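Local coordinates for EmGH1 (Erythrobacter marinus, PDB 5Z87), which probably hydrolyses beta-glucosidic bonds as a family 3 glycoside hydrolase, at residues A[186-192]-A[238-244]. Residues are numbered along the deposited sequence; the frame is centred on the assembly and turned at random.
Sequences TDPRWGR and YGQGIGG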
ATOM      1  N   THR A 186       1.682   2.031  10.276  1.00 22.19           N
ATOM      2  CA  THR A 186       2.179   2.548   9.006  1.00 17.79           C
ATOM      3  C   THR A 186       1.078   3.153   8.143  1.00 20.13           C
ATOM      4  O   THR A 186       1.375   3.752   7.106  1.00 24.57           O
ATOM      5  CB  THR A 186       2.877   1.439   8.203  1.00 17.77           C
ATOM      6  OG1 THR A 186       1.941   0.382   7.953  1.00 18.63           O
ATOM      7  CG2 THR A 186       4.086   0.894   8.954  1.00 14.00           C
ATOM      8  N   ASP A 187      -0.188   2.995   8.525  1.00 15.51           N
ATOM      9  CA  ASP A 187      -1.299   3.483   7.712  1.00 26.72           C
ATOM     10  C   ASP A 187      -2.332   4.151   8.611  1.00 25.11           C
ATOM     11  O   ASP A 187      -3.192   3.471   9.201  1.00 17.04           O
ATOM     12  CB  ASP A 187      -1.928   2.360   6.895  1.00 19.50           C
ATOM     13  CG  ASP A 187      -2.702   2.887   5.700  1.00 24.47           C
ATOM     14  OD1 ASP A 187      -3.408   3.910   5.846  1.00 24.25           O
ATOM     15  OD2 ASP A 187      -2.604   2.277   4.611  1.00 26.07           O
ATOM     16  N   PRO A 188      -2.295   5.483   8.720  1.00 16.91           N
ATOM     17  CA  PRO A 188      -3.189   6.176   9.662  1.00 18.01           C
ATOM     18  C   PRO A 188      -4.664   6.117   9.280  1.00 17.67           C
ATOM     19  O   PRO A 188      -5.497   6.542  10.093  1.00 21.84           O
ATOM     20  CB  PRO A 188      -2.660   7.630   9.660  1.00 15.98           C
ATOM     21  CG  PRO A 188      -1.857   7.769   8.405  1.00 16.92           C
ATOM     22  CD  PRO A 188      -1.333   6.390   8.070  1.00 15.81           C
ATOM     23  N   ARG A 189      -5.013   5.603   8.092  1.00 12.70           N
ATOM     24  CA  ARG A 189      -6.422   5.375   7.763  1.00 13.88           C
ATOM     25  C   ARG A 189      -7.051   4.353   8.695  1.00 16.46           C
ATOM     26  O   ARG A 189      -8.272   4.357   8.897  1.00 19.62           O
ATOM     27  CB  ARG A 189      -6.570   4.880   6.320  1.00 18.38           C
ATOM     28  CG  ARG A 189      -6.202   5.887   5.232  1.00 15.28           C
ATOM     29  CD  ARG A 189      -6.261   5.233   3.855  1.00 15.26           C
ATOM     30  NE  ARG A 189      -5.124   4.345   3.578  1.00 14.77           N
ATOM     31  CZ  ARG A 189      -4.977   3.677   2.436  1.00 18.41           C
ATOM     32  NH1 ARG A 189      -5.895   3.795   1.482  1.00 12.79           N
ATOM     33  NH2 ARG A 189      -3.925   2.884   2.244  1.00 17.68           N
ATOM     34  N   TRP A 190      -6.233   3.454   9.236  1.00 18.14           N
ATOM     35  CA  TRP A 190      -6.676   2.371  10.106  1.00 18.01           C
ATOM     36  C   TRP A 190      -7.360   2.904  11.362  1.00 15.33           C
ATOM     37  O   TRP A 190      -6.766   3.674  12.126  1.00 15.23           O
ATOM     38  CB  TRP A 190      -5.463   1.529  10.483  1.00 17.25           C
ATOM     39  CG  TRP A 190      -5.769   0.183  11.087  1.00 17.69           C
ATOM     40  CD1 TRP A 190      -6.812  -0.650  10.788  1.00 17.31           C
ATOM     41  CD2 TRP A 190      -4.994  -0.480  12.083  1.00 13.63           C
ATOM     42  NE1 TRP A 190      -6.721  -1.799  11.546  1.00 17.95           N
ATOM     43  CE2 TRP A 190      -5.606  -1.717  12.339  1.00 19.04           C
ATOM     44  CE3 TRP A 190      -3.825  -0.148  12.782  1.00 15.61           C
ATOM     45  CZ2 TRP A 190      -5.095  -2.620  13.268  1.00 15.11           C
ATOM     46  CZ3 TRP A 190      -3.323  -1.046  13.700  1.00 17.42           C
ATOM     47  CH2 TRP A 190      -3.949  -2.269  13.924  1.00 13.35           C
ATOM     48  N   GLY A 191      -8.607   2.481  11.574  1.00 13.06           N
ATOM     49  CA  GLY A 191      -9.376   2.914  12.731  1.00 17.53           C
ATOM     50  C   GLY A 191      -8.775   2.526  14.074  1.00 20.57           C
ATOM     51  O   GLY A 191      -9.177   3.094  15.096  1.00 21.73           O
ATOM     52  N   ARG A 192      -7.810   1.604  14.096  1.00 16.81           N
ATOM     53  CA  ARG A 192      -7.174   1.167  15.327  1.00 15.88           C
ATOM     54  C   ARG A 192      -5.816   1.807  15.551  1.00 16.84           C
ATOM     55  O   ARG A 192      -5.105   1.406  16.484  1.00 21.99           O
ATOM     56  CB  ARG A 192      -7.039  -0.360  15.350  1.00 14.08           C
ATOM     57  CG  ARG A 192      -8.372  -1.081  15.159  1.00 15.95           C
ATOM     58  CD  ARG A 192      -8.258  -2.560  15.451  1.00 14.14           C
ATOM     59  NE  ARG A 192      -8.156  -2.805  16.883  1.00 20.95           N
ATOM     60  CZ  ARG A 192      -8.274  -3.997  17.461  1.00 23.21           C
ATOM     61  NH1 ARG A 192      -8.498  -5.066  16.717  1.00 16.76           N
ATOM     62  NH2 ARG A 192      -8.168  -4.113  18.790  1.00 21.27           N
ATOM     63  N   TYR A 238      -0.631  -6.891  11.774  1.00 15.28           N
ATOM     64  CA  TYR A 238      -2.033  -6.506  11.697  1.00 14.06           C
ATOM     65  C   TYR A 238      -2.197  -5.048  11.262  1.00 15.28           C
ATOM     66  O   TYR A 238      -3.164  -4.713  10.564  1.00 19.01           O
ATOM     67  CB  TYR A 238      -2.671  -6.794  13.056  1.00 14.32           C
ATOM     68  CG  TYR A 238      -4.138  -6.498  13.220  1.00 17.49           C
ATOM     69  CD1 TYR A 238      -5.061  -6.799  12.226  1.00 18.44           C
ATOM     70  CD2 TYR A 238      -4.610  -5.967  14.424  1.00 16.99           C
ATOM     71  CE1 TYR A 238      -6.424  -6.533  12.413  1.00 21.88           C
ATOM     72  CE2 TYR A 238      -5.948  -5.711  14.622  1.00 18.20           C
ATOM     73  CZ  TYR A 238      -6.854  -5.983  13.618  1.00 19.73           C
ATOM     74  OH  TYR A 238      -8.186  -5.704  13.838  1.00 21.77           O
ATOM     75  N   GLY A 239      -1.234  -4.184  11.594  1.00 17.21           N
ATOM     76  CA  GLY A 239      -1.331  -2.775  11.254  1.00 16.38           C
ATOM     77  C   GLY A 239      -1.110  -2.452   9.785  1.00 24.93           C
ATOM     78  O   GLY A 239      -1.441  -1.338   9.353  1.00 20.39           O
ATOM     79  N   GLN A 240      -0.577  -3.395   9.004  1.00 17.18           N
ATOM     80  CA  GLN A 240      -0.201  -3.123   7.622  1.00 20.05           C
ATOM     81  C   GLN A 240      -1.302  -3.488   6.634  1.00 16.16           C
ATOM     82  O   GLN A 240      -1.041  -3.527   5.428  1.00 16.64           O
ATOM     83  CB  GLN A 240       1.106  -3.858   7.270  1.00 12.54           C
ATOM     84  CG  GLN A 240       2.366  -3.255   7.904  1.00 14.20           C
ATOM     85  CD  GLN A 240       2.301  -3.211   9.445  1.00 18.92           C
ATOM     86  OE1 GLN A 240       2.293  -4.246  10.098  1.00 18.05           O
ATOM     87  NE2 GLN A 240       2.247  -2.004  10.017  1.00 17.97           N
ATOM     88  N   GLY A 241      -2.521  -3.757   7.112  1.00 15.33           N
ATOM     89  CA  GLY A 241      -3.597  -4.122   6.205  1.00 16.28           C
ATOM     90  C   GLY A 241      -3.784  -3.114   5.082  1.00 18.28           C
ATOM     91  O   GLY A 241      -3.714  -1.900   5.319  1.00 20.49           O
ATOM     92  N   ILE A 242      -3.989  -3.591   3.852  1.00 14.20           N
ATOM     93  CA  ILE A 242      -4.060  -2.674   2.723  1.00 16.15           C
ATOM     94  C   ILE A 242      -5.285  -1.783   2.863  1.00 17.05           C
ATOM     95  O   ILE A 242      -6.282  -2.144   3.504  1.00 17.15           O
ATOM     96  CB  ILE A 242      -4.079  -3.419   1.374  1.00 18.16           C
ATOM     97  CG1 ILE A 242      -5.287  -4.363   1.279  1.00 15.78           C
ATOM     98  CG2 ILE A 242      -2.749  -4.108   1.129  1.00 19.62           C
ATOM     99  CD1 ILE A 242      -5.376  -5.133  -0.067  1.00 15.68           C
ATOM    100  N   GLY A 243      -5.199  -0.591   2.272  1.00 20.24           N
ATOM    101  CA  GLY A 243      -6.294   0.350   2.315  1.00 17.71           C
ATOM    102  C   GLY A 243      -6.551   0.968   3.668  1.00 18.88           C
ATOM    103  O   GLY A 243      -7.452   1.807   3.773  1.00 16.89           O
ATOM    104  N   GLY A 244      -5.767   0.610   4.693  1.00 13.73           N
ATOM    105  CA  GLY A 244      -6.102   0.968   6.047  1.00 12.68           C
ATOM    106  C   GLY A 244      -7.363   0.305   6.521  1.00 16.58           C
ATOM    107  O   GLY A 244      -7.997   0.779   7.461  1.00 21.17           O
TER
HETATM  108  O   HOH W   1      -1.476   1.407  10.391  1.00 17.86           O
HETATM  109  O   HOH W   2      -1.594  -0.161   4.652  1.00 21.52           O
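W190 and Y238 both carry CG anti to the backbone N (chi1 -165° and -179°), which sends the indole edge into the face of the phenol ring: a T-shaped pair with W190 CZ2 3.5 Å from Y238 CE2. A flat indole suits this place because both its faces are used. G239 CA lies over one, 3.9 Å from the centroid of the six-membered ring, a CH-pi approach made easy by the lack of a side chain; R192 CB covers the other. R192 then reaches the rim of the phenol, NH1 giving a hydrogen bond to Y238 OH at 3.0 Å, while its NE pairs with E195 and its NH2 meets the bound dithiothreitol.

Earlier in the same segment, D187 closes an Asx turn through OD1 and receives R189 side-on, NE to OD1 at 2.9 Å and NH2 to OD2 at 2.8 Å. The guanidinium, held in place by these two bonds, lies over the G243–G244 peptide, R189 CZ 3.4 Å from G243 C, and its NH1 bonds to backbone oxygens of the second subunit. A leucine in place of R189 would probably leave the D187 carboxylate without its charged mate and those oxygens without their donor. A side chain at G244, which has positive phi, would run into R189 CB. Q240 NE2, also bonded to I184 O, donates to T186 OG1 at 3.2 Å. One water links D187 N and O to G239 O; another joins D187 OD2 to G241 O.

These loops follow neighbouring parallel strands 176-177 and 229-235 of the TIM-barrel-like N-terminal domain, and R192 reaches the dithiothreitol pocket, probably the sugar site.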